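Local coordinates for protein Rho guanine nucleotide exchange factor 11 (Homo sapiens, PDB 5JHH) that acts as a guanine nucleotide exchange factor, probably switching on Rho-type GTPases by promoting release of their bound GDP through a tandem of DH and PH domains, at residues E216-H219 with R220-Y224; L143-Q146 with E147-H151; T188-H191 with E192-R196. All blocks are in the same frame, centred on the assembly; numbering follows the deposited sequence.

Interaction 1 (E216-H219 with R220-Y224); sequences ENRH and RLEGY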
loop_
_atom_site.group_PDB
_atom_site.type_symbol
_atom_site.label_atom_id
_atom_site.label_comp_id
_atom_site.label_asym_id
_atom_site.label_seq_id
_atom_site.Cartn_x
_atom_site.Cartn_y
_atom_site.Cartn_z
ATOM N N GLU A 216 -3.906 -7.319 12.051
ATOM C CA GLU A 216 -5.076 -6.452 11.921
ATOM C C GLU A 216 -6.394 -7.263 11.861
ATOM O O GLU A 216 -7.412 -6.892 12.486
ATOM C CB GLU A 216 -4.990 -5.578 10.673
ATOM C CG GLU A 216 -3.842 -4.575 10.715
ATOM C CD GLU A 216 -3.723 -3.684 9.477
ATOM O OE1 GLU A 216 -4.178 -4.062 8.363
ATOM O OE2 GLU A 216 -3.184 -2.555 9.653
ATOM N N ASN A 217 -6.387 -8.341 11.083
ATOM C CA ASN A 217 -7.600 -9.128 10.933
ATOM C C ASN A 217 -8.035 -9.622 12.297
ATOM O O ASN A 217 -9.223 -9.531 12.633
ATOM C CB ASN A 217 -7.406 -10.341 10.046
ATOM C CG ASN A 217 -7.547 -10.030 8.599
ATOM O OD1 ASN A 217 -7.662 -8.868 8.169
ATOM N ND2 ASN A 217 -7.556 -11.076 7.815
ATOM N N ARG A 218 -7.079 -10.077 13.097
ATOM C CA ARG A 218 -7.416 -10.626 14.417
ATOM C C ARG A 218 -8.062 -9.587 15.306
ATOM O O ARG A 218 -9.071 -9.867 15.978
ATOM C CB ARG A 218 -6.190 -11.204 15.101
ATOM C CG ARG A 218 -6.480 -11.979 16.396
ATOM C CD ARG A 218 -5.246 -12.698 16.966
ATOM N NE ARG A 218 -4.287 -11.748 17.551
ATOM C CZ ARG A 218 -3.057 -11.490 17.082
ATOM N NH1 ARG A 218 -2.566 -12.148 16.027
ATOM N NH2 ARG A 218 -2.298 -10.563 17.679
ATOM N N HIS A 219 -7.480 -8.390 15.314
ATOM C CA HIS A 219 -8.026 -7.294 16.084
ATOM C C HIS A 219 -9.423 -6.906 15.571
ATOM O O HIS A 219 -10.336 -6.721 16.341
ATOM C CB HIS A 219 -7.070 -6.114 16.000
ATOM C CG HIS A 219 -7.503 -4.910 16.771
ATOM N ND1 HIS A 219 -8.211 -3.867 16.200
ATOM C CD2 HIS A 219 -7.279 -4.553 18.057
ATOM C CE1 HIS A 219 -8.422 -2.929 17.110
ATOM N NE2 HIS A 219 -7.856 -3.318 18.242
ATOM N N ARG A 220 -9.577 -6.820 14.261
ATOM C CA ARG A 220 -10.868 -6.508 13.650
ATOM C C ARG A 220 -11.983 -7.516 14.058
ATOM O O ARG A 220 -13.100 -7.122 14.454
ATOM C CB ARG A 220 -10.711 -6.418 12.122
ATOM C CG ARG A 220 -12.028 -6.219 11.382
ATOM C CD ARG A 220 -11.814 -5.967 9.900
ATOM N NE ARG A 220 -11.036 -4.754 9.667
ATOM C CZ ARG A 220 -11.547 -3.528 9.514
ATOM N NH1 ARG A 220 -10.734 -2.495 9.323
ATOM N NH2 ARG A 220 -12.860 -3.323 9.531
ATOM N N LEU A 221 -11.655 -8.804 14.060
ATOM C CA LEU A 221 -12.640 -9.846 14.387
ATOM C C LEU A 221 -13.007 -9.918 15.865
ATOM O O LEU A 221 -14.142 -10.253 16.196
ATOM C CB LEU A 221 -12.133 -11.198 13.987
ATOM C CG LEU A 221 -11.948 -11.391 12.502
ATOM C CD1 LEU A 221 -11.080 -12.603 12.254
ATOM C CD2 LEU A 221 -13.276 -11.553 11.815
ATOM N N GLU A 222 -12.064 -9.630 16.745
ATOM C CA GLU A 222 -12.402 -9.419 18.144
ATOM C C GLU A 222 -13.401 -8.292 18.315
ATOM O O GLU A 222 -14.295 -8.378 19.155
ATOM C CB GLU A 222 -11.186 -9.073 18.980
ATOM C CG GLU A 222 -10.188 -10.196 19.153
ATOM C CD GLU A 222 -8.771 -9.683 19.458
ATOM O OE1 GLU A 222 -8.572 -8.442 19.512
ATOM O OE2 GLU A 222 -7.849 -10.522 19.628
ATOM N N GLY A 223 -13.228 -7.212 17.563
ATOM C CA GLY A 223 -14.135 -6.081 17.708
ATOM C C GLY A 223 -15.509 -6.447 17.195
ATOM O O GLY A 223 -16.508 -6.087 17.778
ATOM N N TYR A 224 -15.544 -7.144 16.063
ATOM C CA TYR A 224 -16.791 -7.638 15.512
ATOM C C TYR A 224 -17.492 -8.598 16.452
ATOM O O TYR A 224 -18.679 -8.567 16.515
ATOM C CB TYR A 224 -16.590 -8.363 14.210
ATOM C CG TYR A 224 -16.208 -7.499 13.049
ATOM C CD1 TYR A 224 -16.185 -6.116 13.134
ATOM C CD2 TYR A 224 -15.882 -8.077 11.845
ATOM C CE1 TYR A 224 -15.838 -5.351 12.045
ATOM C CE2 TYR A 224 -15.533 -7.320 10.761
ATOM C CZ TYR A 224 -15.492 -5.968 10.879
ATOM O OH TYR A 224 -15.161 -5.235 9.769
HETATM O O HOH W 1 -8.782 -6.430 8.682
#

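Interaction 2 (L143-Q146 with E147-H151); sequences LFMQ and EAESH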
loop_
_atom_site.group_PDB
_atom_site.type_symbol
_atom_site.label_atom_id
_atom_site.label_comp_id
_atom_site.label_asym_id
_atom_site.label_seq_id
_atom_site.Cartn_x
_atom_site.Cartn_y
_atom_site.Cartn_z
ATOM N N LEU A 143 0.059 18.190 23.650
ATOM C CA LEU A 143 1.183 19.112 23.819
ATOM C C LEU A 143 2.541 18.501 23.545
ATOM O O LEU A 143 3.393 19.099 22.898
ATOM C CB LEU A 143 1.202 19.670 25.252
ATOM C CG LEU A 143 0.960 21.170 25.340
ATOM C CD1 LEU A 143 0.319 21.539 26.683
ATOM C CD2 LEU A 143 2.290 21.895 25.114
ATOM N N PHE A 144 2.793 17.333 24.115
ATOM C CA PHE A 144 4.070 16.711 23.915
ATOM C C PHE A 144 4.273 16.400 22.418
ATOM O O PHE A 144 5.366 16.578 21.861
ATOM C CB PHE A 144 4.140 15.436 24.739
ATOM C CG PHE A 144 5.278 14.574 24.366
ATOM C CD1 PHE A 144 5.180 13.722 23.300
ATOM C CD2 PHE A 144 6.464 14.656 25.040
ATOM C CE1 PHE A 144 6.239 12.942 22.926
ATOM C CE2 PHE A 144 7.527 13.863 24.671
ATOM C CZ PHE A 144 7.420 13.025 23.597
ATOM N N MET A 145 3.225 15.923 21.777
ATOM C CA MET A 145 3.330 15.543 20.379
ATOM C C MET A 145 3.595 16.789 19.519
ATOM O O MET A 145 4.397 16.728 18.581
ATOM C CB MET A 145 2.088 14.773 19.902
ATOM C CG MET A 145 2.014 13.366 20.482
ATOM S SD MET A 145 3.308 12.237 19.868
ATOM C CE MET A 145 2.806 12.125 18.165
ATOM N N GLN A 146 3.016 17.932 19.883
ATOM C CA GLN A 146 3.275 19.137 19.094
ATOM C C GLN A 146 4.714 19.549 19.237
ATOM O O GLN A 146 5.350 19.922 18.276
ATOM C CB GLN A 146 2.428 20.312 19.538
ATOM C CG GLN A 146 0.979 20.212 19.165
ATOM C CD GLN A 146 0.154 21.286 19.861
ATOM O OE1 GLN A 146 0.701 22.272 20.381
ATOM N NE2 GLN A 146 -1.165 21.100 19.880
ATOM N N GLU A 147 5.210 19.521 20.464
ATOM C CA GLU A 147 6.586 19.919 20.737
ATOM C C GLU A 147 7.559 19.007 20.002
ATOM O O GLU A 147 8.510 19.447 19.387
ATOM C CB GLU A 147 6.851 19.849 22.250
ATOM C CG GLU A 147 7.370 21.139 22.893
ATOM C CD GLU A 147 6.698 21.463 24.249
ATOM O OE1 GLU A 147 7.268 21.095 25.310
ATOM O OE2 GLU A 147 5.599 22.095 24.270
ATOM N N ALA A 148 7.321 17.709 20.076
ATOM C CA ALA A 148 8.236 16.734 19.457
ATOM C C ALA A 148 8.271 16.939 17.948
ATOM O O ALA A 148 9.340 16.974 17.335
ATOM C CB ALA A 148 7.786 15.308 19.780
ATOM N N GLU A 149 7.089 17.129 17.376
ATOM C CA GLU A 149 6.952 17.294 15.936
ATOM C C GLU A 149 7.459 18.646 15.458
ATOM O O GLU A 149 7.768 18.803 14.271
ATOM C CB GLU A 149 5.506 17.045 15.509
ATOM C CG GLU A 149 5.132 15.581 15.638
ATOM C CD GLU A 149 3.687 15.278 15.362
ATOM O OE1 GLU A 149 2.913 16.249 15.242
ATOM O OE2 GLU A 149 3.331 14.056 15.302
ATOM N N SER A 150 7.681 19.577 16.382
ATOM C CA SER A 150 8.244 20.868 15.977
ATOM C C SER A 150 9.762 20.796 15.819
ATOM O O SER A 150 10.381 21.657 15.244
ATOM C CB SER A 150 7.856 21.960 16.992
ATOM O OG SER A 150 8.778 21.974 18.058
ATOM N N HIS A 151 10.365 19.735 16.306
ATOM C CA HIS A 151 11.790 19.573 16.193
ATOM C C HIS A 151 12.201 19.488 14.725
ATOM O O HIS A 151 11.472 18.919 13.933
ATOM C CB HIS A 151 12.192 18.304 16.923
ATOM C CG HIS A 151 13.569 18.354 17.466
ATOM N ND1 HIS A 151 13.841 18.652 18.787
ATOM C CD2 HIS A 151 14.768 18.190 16.855
ATOM C CE1 HIS A 151 15.152 18.632 18.975
ATOM N NE2 HIS A 151 15.738 18.356 17.819
#

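Interaction 3 (T188-H191 with E192-R196); sequences TSEH and EKLCR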
loop_
_atom_site.group_PDB
_atom_site.type_symbol
_atom_site.label_atom_id
_atom_site.label_comp_id
_atom_site.label_asym_id
_atom_site.label_seq_id
_atom_site.Cartn_x
_atom_site.Cartn_y
_atom_site.Cartn_z
ATOM N N THR A 188 27.432 -13.796 -14.881
ATOM C CA THR A 188 28.240 -13.659 -13.669
ATOM C C THR A 188 27.572 -14.383 -12.517
ATOM O O THR A 188 26.348 -14.404 -12.420
ATOM C CB THR A 188 28.345 -12.165 -13.295
ATOM O OG1 THR A 188 28.476 -11.387 -14.481
ATOM C CG2 THR A 188 29.544 -11.912 -12.508
ATOM N N SER A 189 28.362 -14.961 -11.625
ATOM C CA SER A 189 27.859 -15.359 -10.301
ATOM C C SER A 189 27.215 -14.163 -9.557
ATOM O O SER A 189 26.160 -14.284 -8.935
ATOM C CB SER A 189 28.996 -15.921 -9.449
ATOM O OG SER A 189 29.412 -17.171 -9.958
ATOM N N GLU A 190 27.881 -13.023 -9.630
ATOM C CA GLU A 190 27.379 -11.782 -9.115
ATOM C C GLU A 190 25.891 -11.626 -9.461
ATOM O O GLU A 190 25.061 -11.355 -8.584
ATOM C CB GLU A 190 28.218 -10.616 -9.669
ATOM C CG GLU A 190 27.745 -9.210 -9.292
ATOM C CD GLU A 190 27.917 -8.835 -7.800
ATOM O OE1 GLU A 190 28.153 -9.705 -6.911
ATOM O OE2 GLU A 190 27.821 -7.616 -7.526
ATOM N N HIS A 191 25.566 -11.870 -10.720
ATOM C CA HIS A 191 24.287 -11.512 -11.275
ATOM C C HIS A 191 23.233 -12.448 -10.691
ATOM O O HIS A 191 22.146 -12.019 -10.243
ATOM C CB HIS A 191 24.331 -11.600 -12.808
ATOM C CG HIS A 191 23.054 -11.220 -13.479
ATOM N ND1 HIS A 191 21.972 -12.072 -13.556
ATOM C CD2 HIS A 191 22.687 -10.085 -14.116
ATOM C CE1 HIS A 191 20.986 -11.467 -14.195
ATOM N NE2 HIS A 191 21.396 -10.264 -14.548
ATOM N N GLU A 192 23.575 -13.719 -10.698
ATOM C CA GLU A 192 22.744 -14.794 -10.158
ATOM C C GLU A 192 22.406 -14.591 -8.660
ATOM O O GLU A 192 21.274 -14.843 -8.221
ATOM C CB GLU A 192 23.506 -16.103 -10.353
ATOM C CG GLU A 192 22.711 -17.393 -10.198
ATOM C CD GLU A 192 23.539 -18.662 -10.543
ATOM O OE1 GLU A 192 24.718 -18.787 -10.118
ATOM O OE2 GLU A 192 23.009 -19.552 -11.237
ATOM N N LYS A 193 23.413 -14.182 -7.902
ATOM C CA LYS A 193 23.329 -14.006 -6.449
ATOM C C LYS A 193 22.506 -12.745 -6.059
ATOM O O LYS A 193 21.736 -12.770 -5.122
ATOM C CB LYS A 193 24.743 -13.937 -5.846
ATOM C CG LYS A 193 25.374 -15.308 -5.560
ATOM C CD LYS A 193 26.884 -15.250 -5.624
ATOM C CE LYS A 193 27.505 -14.829 -4.315
ATOM N NZ LYS A 193 28.688 -13.972 -4.585
ATOM N N LEU A 194 22.652 -11.685 -6.825
ATOM C CA LEU A 194 21.760 -10.565 -6.812
ATOM C C LEU A 194 20.324 -10.943 -7.133
ATOM O O LEU A 194 19.412 -10.424 -6.487
ATOM C CB LEU A 194 22.222 -9.518 -7.813
ATOM C CG LEU A 194 23.426 -8.711 -7.359
ATOM C CD1 LEU A 194 23.852 -7.709 -8.414
ATOM C CD2 LEU A 194 23.105 -7.977 -6.079
ATOM N N CYS A 195 20.101 -11.852 -8.081
ATOM C CA CYS A 195 18.723 -12.220 -8.388
ATOM C C CYS A 195 18.149 -12.962 -7.198
ATOM O O CYS A 195 16.957 -12.872 -6.892
ATOM C CB CYS A 195 18.653 -13.087 -9.659
ATOM S SG CYS A 195 18.984 -12.107 -11.164
ATOM N N ARG A 196 19.018 -13.726 -6.547
ATOM C CA ARG A 196 18.589 -14.506 -5.418
ATOM C C ARG A 196 18.183 -13.546 -4.285
ATOM O O ARG A 196 17.110 -13.682 -3.704
ATOM C CB ARG A 196 19.730 -15.459 -5.013
ATOM C CG ARG A 196 19.656 -16.079 -3.629
ATOM C CD ARG A 196 18.511 -17.053 -3.571
ATOM N NE ARG A 196 18.540 -17.854 -2.354
ATOM C CZ ARG A 196 17.569 -18.682 -1.990
ATOM N NH1 ARG A 196 16.493 -18.860 -2.760
ATOM N NH2 ARG A 196 17.668 -19.337 -0.845
HETATM O O HOH W 2 29.914 -12.397 -6.382
#

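Interaction 1 (E216-H219 with R220-Y224)
Arg220 N donates to Glu216 O at 2.8 Å and Leu221 N to Asn217 O at 2.9 Å. The same step of four residues recurs from Glu222 to Arg218 and from Gly223 to His219, with Gly223 N 3.2 Å from His219 O. These are the backbone bonds of a regular alpha-helix.

One water donates a hydrogen bond to Asn217 OD1 at 2.7 Å and accepts one from Arg220 NE at 3.0 Å, while OD1 also accepts from a basic side chain on the chain of another protein. Arg220 sets off with CG opposite its backbone N (chi1 175°) and then bends at chi3, which presents NE to the water and lets NH2 bond Tyr224 OH within the guanidinium plane, at 3.0 Å and 163° at the hydrogen. Tyr224 OH is held a second time, by Glu257 of strand 254-263.

This part of helix 189-227 belongs to the long helical connection by which DH-PH exchange factors join their two domains.

The charged pair Arg218 and Glu222 is looser. Their chains run side by side, with Glu222 OE2 at the guanidinium edge, near its plane, and the flat groups 58° apart; 4.3 Å from Arg218 NE to Glu222 OE2 is too long for a salt bridge. Glu216 bonds elsewhere, OE2 to Ser125 OG and OE1, as a salt bridge, to a basic side chain of that other protein.

Interaction 2 (L143-Q146 with E147-H151)
Met145 sets out with CG opposite its carbonyl carbon (chi1 -72°) and then bends twice, at chi2 and chi3, which brings its methyl round to Glu149, whose chain leaves with a similar first torsion and then runs extended. The two side chains slant across one another, Met145 CE lying 3.5 Å from Glu149 OE2. That oxygen accepts the N-H of Leu159, beyond the helix, and this bond fixes the carboxylate beside the methyl. Replacing Glu149 by an alanine would probably leave Leu159 N without this acceptor and open a gap beside the Met145 methyl.

On the buried side, Phe144 CE1 meets Ala148 CB at 4.2 Å, the methyl approaching the ring obliquely. On the outer side Leu143 and Glu147 run alongside each other, CD2 of Leu143 being 3.4 Å from OE2 of Glu147. Glu147 O is gripped twice from the same face of its plane by Ser150, through OG at 2.9 Å and N at 3.1 Å, whereas the bond from Ser150 N back to Gln146 O is weak.

Such a division of faces marks an amphipathic helix: Phe144, Met145 and Ala148 turn helix 139-150 against helix 18-54, where they pack on Arg51, Met52 and Phe48.

Interaction 3 (T188-H191 with E192-R196)
His191 with Cys195, and Glu190 with Lys193 and Leu194, are local contacts within the first turns of helix 189-227, the long helix that leads from the DH domain towards the PH domain. Each joins side chains three or four residues apart, and together they show how one helical start can carry a water-bridged charge pair, a methyl against a carboxylate and a sulfur-aromatic contact.

The sulfur-aromatic pair comes first. His191 CG stands opposite the backbone N (chi1 -179°), which swings the imidazole forward beside Cys195. There SG lies 3.7 Å from CE1 of His191 and 4.3 Å from the ring centroid, an oblique approach, 44° from the ring normal.

Glu190 OE1 and Lys193 NZ are 4.9 Å apart and are bridged by a water, which donates to Glu190 OE1 at 3.3 Å and accepts from Lys193 NZ at 2.7 Å. Both ends have further partners: the buried carboxylate accepts from Ser98 OG and Ile97 N, and the ammonium group forms a salt bridge with Asp99. This network probably helps a buried charge to be tolerated.

The Leu194 and Glu190 side chains meet at a slant, CD1 of Leu194 lying 4.1 Å from OE2 of Glu190. Beneath them the backbone begins slackly, with a weak bond of 3.3 Å from Glu192 N to Thr188 O, and tightens to 2.9 Å from Lys193 N to Ser189 O.

Leu194 then fits between two neighbours, packing on Leu177, Ile180 and Ile181 of helix 165-182 and on Met101 of helix 98-105, while Lys193 rests on Leu102 of the latter.

Along the chain interaction 2 comes first, then interaction 3, then interaction 1. Interactions 3 and 1 share helix 189-227, one at its start and the other near its far end, with centres about 42 Å apart on opposite sides of the chain's centre. Interaction 2 lies on the separate helix 139-150, its centre about 46 Å from that of interaction 3 and about 32 Å from that of interaction 1; none of the three touches another. Interactions 2 and 3 both belong to the RhoGEF (DH) domain; interaction 1 meets strand 254-263 and the chain of another protein. The long helix therefore spans from the helical bundle of the DH domain to the sheet of the PH domain.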